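Side-chain contacts in Pbp related beta-lactamase (Pyrococcus abyssi, PDB 2QMI), which probably hydrolyses peptides as an octameric, self-compartmentalizing protease related to penicillin-binding proteins and beta-lactamases: residues 58-61 against 62-65; 100-103 against 104-108; 143-146 against 147-150; 264-268 against 269-273. All coordinates share one frame; numbering follows the deposited sequence.

Contact 1 (58-61 against 62-65)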
loop_
_atom_site.group_PDB
_atom_site.type_symbol
_atom_site.label_atom_id
_atom_site.label_comp_id
_atom_site.label_asym_id
_atom_site.label_seq_id
_atom_site.Cartn_x
_atom_site.Cartn_y
_atom_site.Cartn_z
ATOM N N GLY A 58 29.760 22.571 18.746
ATOM C CA GLY A 58 29.229 23.485 17.751
ATOM C C GLY A 58 29.670 24.932 17.884
ATOM O O GLY A 58 30.819 25.220 18.196
ATOM N N SER A 59 28.736 25.847 17.654
ATOM C CA SER A 59 29.005 27.278 17.716
ATOM C C SER A 59 29.641 27.806 18.993
ATOM O O SER A 59 29.983 28.984 19.060
ATOM C CB SER A 59 27.723 28.066 17.443
ATOM O OG SER A 59 27.353 27.960 16.085
ATOM N N ILE A 60 29.789 26.968 20.015
ATOM C CA ILE A 60 30.426 27.451 21.235
ATOM C C ILE A 60 31.893 27.664 20.868
ATOM O O ILE A 60 32.638 28.357 21.564
ATOM C CB ILE A 60 30.293 26.441 22.395
ATOM C CG1 ILE A 60 28.812 26.242 22.727
ATOM C CG2 ILE A 60 31.036 26.958 23.634
ATOM C CD1 ILE A 60 28.549 25.242 23.842
ATOM N N THR A 61 32.283 27.073 19.739
ATOM C CA THR A 61 33.639 27.201 19.217
ATOM C C THR A 61 33.859 28.666 18.840
ATOM O O THR A 61 34.975 29.168 18.934
ATOM C CB THR A 61 33.855 26.327 17.938
ATOM O OG1 THR A 61 33.622 24.944 18.240
ATOM C CG2 THR A 61 35.281 26.483 17.420
ATOM N N LYS A 62 32.795 29.351 18.418
ATOM C CA LYS A 62 32.911 30.752 18.022
ATOM C C LYS A 62 33.575 31.639 19.080
ATOM O O LYS A 62 34.355 32.529 18.734
ATOM C CB LYS A 62 31.545 31.330 17.641
ATOM C CG LYS A 62 31.022 30.857 16.272
ATOM C CD LYS A 62 29.744 31.594 15.874
ATOM C CE LYS A 62 29.207 31.143 14.519
ATOM N NZ LYS A 62 28.804 29.707 14.497
ATOM N N SER A 63 33.281 31.406 20.361
ATOM C CA SER A 63 33.908 32.218 21.403
ATOM C C SER A 63 35.435 32.050 21.358
ATOM O O SER A 63 36.182 33.011 21.551
ATOM C CB SER A 63 33.350 31.863 22.795
ATOM O OG SER A 63 33.576 30.510 23.156
ATOM N N PHE A 64 35.893 30.833 21.082
ATOM C CA PHE A 64 37.321 30.557 20.987
ATOM C C PHE A 64 37.929 31.356 19.834
ATOM O O PHE A 64 38.953 32.005 19.991
ATOM C CB PHE A 64 37.549 29.064 20.758
ATOM C CG PHE A 64 37.257 28.221 21.955
ATOM C CD1 PHE A 64 38.294 27.728 22.744
ATOM C CD2 PHE A 64 35.950 27.908 22.298
ATOM C CE1 PHE A 64 38.032 26.933 23.856
ATOM C CE2 PHE A 64 35.676 27.115 23.407
ATOM C CZ PHE A 64 36.720 26.626 24.186
ATOM N N THR A 65 37.282 31.308 18.676
ATOM C CA THR A 65 37.750 32.033 17.511
ATOM C C THR A 65 37.855 33.524 17.829
ATOM O O THR A 65 38.814 34.186 17.422
ATOM C CB THR A 65 36.793 31.846 16.318
ATOM O OG1 THR A 65 36.811 30.478 15.897
ATOM C CG2 THR A 65 37.203 32.742 15.152
HETATM O O HOH W 1 30.636 31.079 21.313
#
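Ser59 OG and Lys62 CG each stand opposite their own carbonyl carbon, and the lysine chain runs straight until its last bond turns (chi4 63°), bringing NZ to 2.8 Å from Ser59 OG. The long, flexible lysine can thus bend back to a residue three places earlier. Tyr160 OH hydrogen-bonds both groups, and Asn162 OD1 and Asp234 O also grip NZ, fixing where the amine sits. The backbone beside them winds into helix 61-74, with Lys62 N bonded to Ser59 O at 2.9 Å and Thr65 N to Thr61 O at 3.2 Å. Small hydroxyl residues suit this first turn. Thr61 OG1 gives a bond to Gly58 O at 2.8 Å, in the carbonyl plane. Ser63 OG, set between its backbone N and carbonyl carbon (chi1 61°), reaches back to Ile60 O at 2.8 Å. That same carbonyl meets the edge of the Phe64 ring, in plane, with CD2 3.4 Å away; Tyr247 stacks on the ring and bonds Ser63 OG. A hydroxyl beside an amine so held, at an SxxK spacing on a helix start, is consistent with the serine nucleophile and lysine of penicillin-binding proteins and related beta-lactamases.

Contact 2 (100-103 against 104-108)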
loop_
_atom_site.group_PDB
_atom_site.type_symbol
_atom_site.label_atom_id
_atom_site.label_comp_id
_atom_site.label_asym_id
_atom_site.label_seq_id
_atom_site.Cartn_x
_atom_site.Cartn_y
_atom_site.Cartn_z
ATOM N N THR A 100 34.538 44.757 7.921
ATOM C CA THR A 100 35.694 44.684 8.819
ATOM C C THR A 100 35.677 43.460 9.728
ATOM O O THR A 100 34.662 42.765 9.828
ATOM C CB THR A 100 35.766 45.915 9.725
ATOM O OG1 THR A 100 34.656 45.894 10.627
ATOM C CG2 THR A 100 35.728 47.196 8.899
ATOM N N VAL A 101 36.801 43.214 10.400
ATOM C CA VAL A 101 36.922 42.085 11.323
ATOM C C VAL A 101 35.844 42.202 12.403
ATOM O O VAL A 101 35.347 41.202 12.923
ATOM C CB VAL A 101 38.307 42.065 12.017
ATOM C CG1 VAL A 101 38.397 40.871 12.962
ATOM C CG2 VAL A 101 39.415 42.002 10.975
ATOM N N HIS A 102 35.500 43.443 12.731
ATOM C CA HIS A 102 34.485 43.737 13.728
ATOM C C HIS A 102 33.124 43.303 13.208
ATOM O O HIS A 102 32.345 42.691 13.939
ATOM C CB HIS A 102 34.462 45.240 14.024
ATOM C CG HIS A 102 33.314 45.668 14.882
ATOM N ND1 HIS A 102 33.242 45.375 16.227
ATOM C CD2 HIS A 102 32.184 46.351 14.583
ATOM C CE1 HIS A 102 32.116 45.863 16.718
ATOM N NE2 HIS A 102 31.457 46.459 15.741
ATOM N N HIS A 103 32.836 43.634 11.950
ATOM C CA HIS A 103 31.563 43.260 11.339
ATOM C C HIS A 103 31.353 41.743 11.393
ATOM O O HIS A 103 30.273 41.276 11.758
ATOM C CB HIS A 103 31.493 43.728 9.877
ATOM C CG HIS A 103 31.482 45.219 9.709
ATOM N ND1 HIS A 103 30.715 46.054 10.494
ATOM C CD2 HIS A 103 32.123 46.019 8.827
ATOM C CE1 HIS A 103 30.887 47.305 10.104
ATOM N NE2 HIS A 103 31.736 47.312 9.093
ATOM N N LEU A 104 32.380 40.980 11.028
ATOM C CA LEU A 104 32.286 39.520 11.037
ATOM C C LEU A 104 32.036 38.979 12.442
ATOM O O LEU A 104 31.234 38.071 12.632
ATOM C CB LEU A 104 33.568 38.888 10.479
ATOM C CG LEU A 104 33.962 39.147 9.021
ATOM C CD1 LEU A 104 35.255 38.391 8.709
ATOM C CD2 LEU A 104 32.849 38.704 8.090
ATOM N N LEU A 105 32.737 39.535 13.421
ATOM C CA LEU A 105 32.586 39.108 14.811
ATOM C C LEU A 105 31.161 39.325 15.310
ATOM O O LEU A 105 30.648 38.542 16.111
ATOM C CB LEU A 105 33.546 39.894 15.708
ATOM C CG LEU A 105 35.045 39.605 15.634
ATOM C CD1 LEU A 105 35.814 40.710 16.357
ATOM C CD2 LEU A 105 35.332 38.240 16.250
ATOM N N THR A 106 30.532 40.395 14.832
ATOM C CA THR A 106 29.182 40.748 15.243
ATOM C C THR A 106 28.068 40.300 14.296
ATOM O O THR A 106 26.899 40.608 14.528
ATOM C CB THR A 106 29.066 42.278 15.438
ATOM O OG1 THR A 106 29.467 42.942 14.235
ATOM C CG2 THR A 106 29.956 42.741 16.581
ATOM N N HIS A 107 28.418 39.566 13.243
ATOM C CA HIS A 107 27.427 39.112 12.275
ATOM C C HIS A 107 26.681 40.317 11.729
ATOM O O HIS A 107 25.458 40.283 11.601
ATOM C CB HIS A 107 26.414 38.168 12.922
ATOM C CG HIS A 107 27.016 36.920 13.482
ATOM N ND1 HIS A 107 27.535 35.921 12.689
ATOM C CD2 HIS A 107 27.172 36.506 14.761
ATOM C CE1 HIS A 107 27.985 34.943 13.456
ATOM N NE2 HIS A 107 27.777 35.274 14.718
ATOM N N SER A 108 27.418 41.383 11.424
ATOM C CA SER A 108 26.822 42.606 10.889
ATOM C C SER A 108 27.351 43.012 9.505
ATOM O O SER A 108 27.151 44.152 9.077
ATOM C CB SER A 108 27.021 43.771 11.876
ATOM O OG SER A 108 28.379 44.148 11.992
#
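Thr106 and Ser108 fold back on His102 and His103 in a local capping contact that closes the short helix 101-105, a buried piece of the beta-lactamase-like domain lying against helices 61-74 and 162-176. The carbonyls at the helix end, which have no next turn to bond, are met by what follows them. His103 O receives Ser108 N at 2.9 Å along an almost straight N-H line (178°), and Thr106 N reaches His102 O at 3.1 Å. Thr106 OG1 sits between its own N and carbonyl carbon (chi1 56°), which places it 2.9 Å from His102 O and within reach of His103 O too; its single proton may serve either. Ser108 OG lies 2.8 Å from Thr106 OG1. A weak bond of 3.4 Å joins Ser108 OG to His103 ND1. The methyl branch of the threonine turns to the His102 ring: CG2 rests over its face, 4.2 Å from the centroid, a CH-pi contact, while Tyr286 OH holds His102 ND1. On the buried flank Val101 CG1 meets Leu105 CD1 at 4.3 Å, both residues packed on Leu168, with Val101 also on Ile69 and Leu105 on Ala66. At the other end Thr100 OG1 accepts His103 N at 3.2 Å, as a beta-hydroxyl does well at an N-cap. His107, with positive phi, lets Ser108 N reach His103 O while its own N bonds Leu104 O weakly, the pair of bonds of a Schellman motif closing a short helix with a threonine N-cap.

Contact 3 (143-146 against 147-150)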
loop_
_atom_site.group_PDB
_atom_site.type_symbol
_atom_site.label_atom_id
_atom_site.label_comp_id
_atom_site.label_asym_id
_atom_site.label_seq_id
_atom_site.Cartn_x
_atom_site.Cartn_y
_atom_site.Cartn_z
ATOM N N ALA A 143 31.777 30.357 -1.239
ATOM C CA ALA A 143 31.239 31.678 -0.907
ATOM C C ALA A 143 31.838 32.845 -1.701
ATOM O O ALA A 143 31.668 34.005 -1.329
ATOM C CB ALA A 143 31.409 31.937 0.600
ATOM N N ARG A 144 32.508 32.544 -2.808
ATOM C CA ARG A 144 33.139 33.578 -3.620
ATOM C C ARG A 144 32.276 34.792 -3.981
ATOM O O ARG A 144 32.790 35.908 -4.075
ATOM C CB ARG A 144 33.706 32.967 -4.909
ATOM C CG ARG A 144 34.530 33.971 -5.708
ATOM C CD ARG A 144 35.412 33.338 -6.772
ATOM N NE ARG A 144 34.699 33.019 -8.010
ATOM C CZ ARG A 144 35.166 33.313 -9.223
ATOM N NH1 ARG A 144 36.333 33.937 -9.349
ATOM N NH2 ARG A 144 34.480 32.981 -10.310
ATOM N N ASP A 145 30.976 34.589 -4.180
ATOM C CA ASP A 145 30.093 35.689 -4.558
ATOM C C ASP A 145 29.208 36.198 -3.421
ATOM O O ASP A 145 28.192 36.851 -3.681
ATOM C CB ASP A 145 29.183 35.260 -5.718
ATOM C CG ASP A 145 29.946 34.629 -6.865
ATOM O OD1 ASP A 145 30.872 35.277 -7.384
ATOM O OD2 ASP A 145 29.613 33.481 -7.249
ATOM N N MET A 146 29.581 35.921 -2.172
ATOM C CA MET A 146 28.753 36.345 -1.040
ATOM C C MET A 146 28.503 37.852 -0.978
ATOM O O MET A 146 27.526 38.306 -0.376
ATOM C CB MET A 146 29.351 35.850 0.289
ATOM C CG MET A 146 30.678 36.461 0.676
ATOM S SD MET A 146 31.365 35.636 2.147
ATOM C CE MET A 146 30.266 36.267 3.435
ATOM N N GLU A 147 29.371 38.638 -1.600
ATOM C CA GLU A 147 29.172 40.079 -1.582
ATOM C C GLU A 147 27.863 40.437 -2.294
ATOM O O GLU A 147 27.141 41.327 -1.856
ATOM C CB GLU A 147 30.345 40.798 -2.252
ATOM C CG GLU A 147 30.124 42.291 -2.385
ATOM C CD GLU A 147 31.198 42.980 -3.206
ATOM O OE1 GLU A 147 32.321 43.188 -2.683
ATOM O OE2 GLU A 147 30.910 43.305 -4.378
ATOM N N LYS A 148 27.562 39.734 -3.384
ATOM C CA LYS A 148 26.343 39.977 -4.157
ATOM C C LYS A 148 25.085 39.581 -3.390
ATOM O O LYS A 148 23.964 39.857 -3.827
ATOM C CB LYS A 148 26.355 39.179 -5.465
ATOM C CG LYS A 148 27.485 39.480 -6.416
ATOM C CD LYS A 148 27.216 38.812 -7.764
ATOM C CE LYS A 148 28.371 38.988 -8.733
ATOM N NZ LYS A 148 29.538 38.133 -8.367
ATOM N N TRP A 149 25.278 38.926 -2.254
ATOM C CA TRP A 149 24.177 38.452 -1.427
ATOM C C TRP A 149 23.724 39.492 -0.393
ATOM O O TRP A 149 22.592 39.440 0.092
ATOM C CB TRP A 149 24.619 37.167 -0.729
ATOM C CG TRP A 149 23.520 36.346 -0.135
ATOM C CD1 TRP A 149 23.378 36.003 1.177
ATOM C CD2 TRP A 149 22.459 35.685 -0.840
ATOM N NE1 TRP A 149 22.303 35.164 1.334
ATOM C CE2 TRP A 149 21.720 34.953 0.111
ATOM C CE3 TRP A 149 22.065 35.638 -2.187
ATOM C CZ2 TRP A 149 20.604 34.182 -0.237
ATOM C CZ3 TRP A 149 20.956 34.869 -2.533
ATOM C CH2 TRP A 149 20.239 34.152 -1.560
ATOM N N ALA A 150 24.612 40.434 -0.071
ATOM C CA ALA A 150 24.338 41.483 0.911
ATOM C C ALA A 150 23.004 42.193 0.672
ATOM O O ALA A 150 22.550 42.317 -0.466
ATOM C CB ALA A 150 25.471 42.497 0.910
HETATM O O HOH W 2 31.946 38.257 -2.893
#
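Trp149 presses its CB to 3.1 Å from Met146 O, while its backbone N bonds the same oxygen at 3.0 Å, approaching from well above the carbonyl plane. This is the close-packed side of the contact. With CG opposite the backbone N (chi1 -164°), the indole swings away from Met146 to Pro112 and Leu114, and its NE1 donates to Ser113 O. Met146 itself sends its thioether chain to Thr163 and Leu167 of helix 162-176, a good use of a long apolar residue that can bend at chi3. The backbone between helices 136-142 and 162-176 is a run of overlapping four-residue turns, each closed by a bond from the N of residue i+3 to the O of residue i: Lys148 N reaches Asp145 O at 3.0 Å, and Ala150 N reaches Glu147 O at 3.2 Å. Water enters one bend, taking Glu147 N at 2.9 Å and donating to Arg144 O at 2.8 Å. Toward solvent the grip is looser. The side chains of Asp145 and Lys148 run alongside each other in the same direction, and their ends form a salt bridge of 3.3 Å between OD1 and NZ. Asp145 OD2 has a stronger partner in Lys374 of a second subunit, whose Arg443, within the octamerisation domain, makes a cation-pi contact with Trp149.

Contact 4 (264-268 against 269-273)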
loop_
_atom_site.group_PDB
_atom_site.type_symbol
_atom_site.label_atom_id
_atom_site.label_comp_id
_atom_site.label_asym_id
_atom_site.label_seq_id
_atom_site.Cartn_x
_atom_site.Cartn_y
_atom_site.Cartn_z
ATOM N N ILE A 264 38.519 40.935 27.359
ATOM C CA ILE A 264 37.407 40.084 27.763
ATOM C C ILE A 264 36.139 40.938 27.804
ATOM O O ILE A 264 35.056 40.495 27.408
ATOM C CB ILE A 264 37.652 39.453 29.146
ATOM C CG1 ILE A 264 38.849 38.508 29.069
ATOM C CG2 ILE A 264 36.415 38.702 29.606
ATOM C CD1 ILE A 264 39.111 37.723 30.347
ATOM N N GLU A 265 36.288 42.178 28.255
ATOM C CA GLU A 265 35.159 43.095 28.338
ATOM C C GLU A 265 34.666 43.507 26.963
ATOM O O GLU A 265 33.492 43.833 26.785
ATOM C CB GLU A 265 35.549 44.323 29.152
ATOM C CG GLU A 265 35.426 44.083 30.644
ATOM C CD GLU A 265 36.129 45.139 31.456
ATOM O OE1 GLU A 265 35.987 46.345 31.119
ATOM O OE2 GLU A 265 36.813 44.759 32.439
ATOM N N LYS A 266 35.564 43.497 25.987
ATOM C CA LYS A 266 35.175 43.850 24.630
ATOM C C LYS A 266 34.247 42.760 24.101
ATOM O O LYS A 266 33.253 43.040 23.438
ATOM C CB LYS A 266 36.405 43.961 23.722
ATOM C CG LYS A 266 37.180 45.265 23.859
ATOM C CD LYS A 266 38.178 45.441 22.711
ATOM C CE LYS A 266 38.959 46.740 22.856
ATOM N NZ LYS A 266 39.713 46.789 24.139
ATOM N N MET A 267 34.581 41.512 24.418
ATOM C CA MET A 267 33.799 40.364 23.974
ATOM C C MET A 267 32.421 40.296 24.621
ATOM O O MET A 267 31.480 39.778 24.020
ATOM C CB MET A 267 34.567 39.069 24.264
ATOM C CG MET A 267 35.887 38.956 23.514
ATOM S SD MET A 267 36.833 37.477 23.951
ATOM C CE MET A 267 35.761 36.194 23.294
ATOM N N GLU A 268 32.306 40.823 25.840
ATOM C CA GLU A 268 31.047 40.807 26.585
ATOM C C GLU A 268 30.206 42.055 26.347
ATOM O O GLU A 268 29.201 42.265 27.022
ATOM C CB GLU A 268 31.319 40.671 28.090
ATOM C CG GLU A 268 32.152 39.458 28.478
ATOM C CD GLU A 268 32.431 39.382 29.977
ATOM O OE1 GLU A 268 32.068 40.336 30.706
ATOM O OE2 GLU A 268 33.015 38.367 30.427
ATOM N N THR A 269 30.611 42.883 25.387
ATOM C CA THR A 269 29.873 44.111 25.101
ATOM C C THR A 269 28.853 43.923 23.977
ATOM O O THR A 269 29.178 43.413 22.910
ATOM C CB THR A 269 30.836 45.261 24.715
ATOM O OG1 THR A 269 31.778 45.474 25.773
ATOM C CG2 THR A 269 30.061 46.556 24.478
ATOM N N SER A 270 27.618 44.341 24.224
ATOM C CA SER A 270 26.577 44.212 23.221
ATOM C C SER A 270 26.731 45.299 22.157
ATOM O O SER A 270 26.449 46.470 22.411
ATOM C CB SER A 270 25.194 44.311 23.875
ATOM O OG SER A 270 24.165 44.033 22.936
ATOM N N TYR A 271 27.189 44.900 20.970
ATOM C CA TYR A 271 27.384 45.836 19.861
ATOM C C TYR A 271 26.150 45.931 18.972
ATOM O O TYR A 271 25.952 46.923 18.277
ATOM C CB TYR A 271 28.571 45.397 19.002
ATOM C CG TYR A 271 29.867 45.342 19.759
ATOM C CD1 TYR A 271 30.571 46.509 20.067
ATOM C CD2 TYR A 271 30.366 44.128 20.226
ATOM C CE1 TYR A 271 31.741 46.462 20.830
ATOM C CE2 TYR A 271 31.527 44.074 20.989
ATOM C CZ TYR A 271 32.209 45.241 21.286
ATOM O OH TYR A 271 33.357 45.173 22.038
ATOM N N ILE A 272 25.314 44.898 18.993
ATOM C CA ILE A 272 24.131 44.913 18.151
ATOM C C ILE A 272 23.011 44.036 18.707
ATOM O O ILE A 272 23.262 43.035 19.377
ATOM C CB ILE A 272 24.503 44.466 16.705
ATOM C CG1 ILE A 272 23.354 44.784 15.747
ATOM C CG2 ILE A 272 24.857 42.973 16.690
ATOM C CD1 ILE A 272 23.646 44.421 14.298
ATOM N N LYS A 273 21.773 44.428 18.427
ATOM C CA LYS A 273 20.597 43.701 18.900
ATOM C C LYS A 273 20.336 42.460 18.041
ATOM O O LYS A 273 20.508 42.485 16.824
ATOM C CB LYS A 273 19.379 44.636 18.871
ATOM C CG LYS A 273 18.134 44.126 19.603
ATOM C CD LYS A 273 16.929 45.044 19.338
ATOM C CE LYS A 273 15.666 44.603 20.081
ATOM N NZ LYS A 273 15.153 43.270 19.630
#
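Tyr271 OH and Thr269 OG1 both reach back to carbonyls at the end of helix 261-267, and each bond is short. The phenol meets Lys266 O at 2.6 Å, with its edge turned to the carbonyl: CE2 lies 3.2 Å from that oxygen, close to the ring plane. Thr269 OG1, opposite its own carbonyl carbon (chi1 -58°), gives its proton to Glu265 O, also at 2.6 Å. A second donor, Thr269 N, takes Lys266 O at 3.3 Å from the face of the carbonyl opposite to that used by Tyr271 OH, so this oxygen is gripped from both faces. Threonine suits the spot because its two branches divide the work: the hydroxyl bonds the helix end, while CG2 lies over the outer part of the Tyr271 ring, 4.0 Å from its plane. The tyrosine suits its place by its length: a rigid ring carries the hydroxyl to a carbonyl five residues back. Lys266 CB packs beside that hydroxyl at 3.7 Å.

Farther out, Tyr286 stacks on the Tyr271 ring, and Met267 wedges between helices 61-74 and 241-252. Glu268, the first residue past the helix, is clamped by Arg254 in a salt bridge and by Tyr315 OH, while its own carbonyl takes Lys298 NZ. The chain then joins the outer strand 272-273 of the antiparallel sheet, where the backbones of Tyr271 and Ile272 pair together with the single residue Tyr284, a classic beta bulge at the start of the edge strand.

How the contacts relate
Contacts 1, 2 and 4 touch one another pairwise, whereas contact 3 stands apart. Beside the probable active site of contact 1, contact 2 packs His107 CE1 4.1 Å from Lys62 CE, and contact 4 brings Met267 CE to 3.7 Å from Ser63 O. Contacts 2 and 4 meet at the His102 ring, edge-to-face with Tyr271 and with CE1 3.7 Å from Tyr271 CD1. A bound lutetium ion lies about 6 Å from the His102 side chain and about 8 Å from that of Tyr271. Contact 3 comes within about 6 Å of contact 2 and about 12 Å of contact 1, measured between nearest atoms, and faces neighbouring subunits.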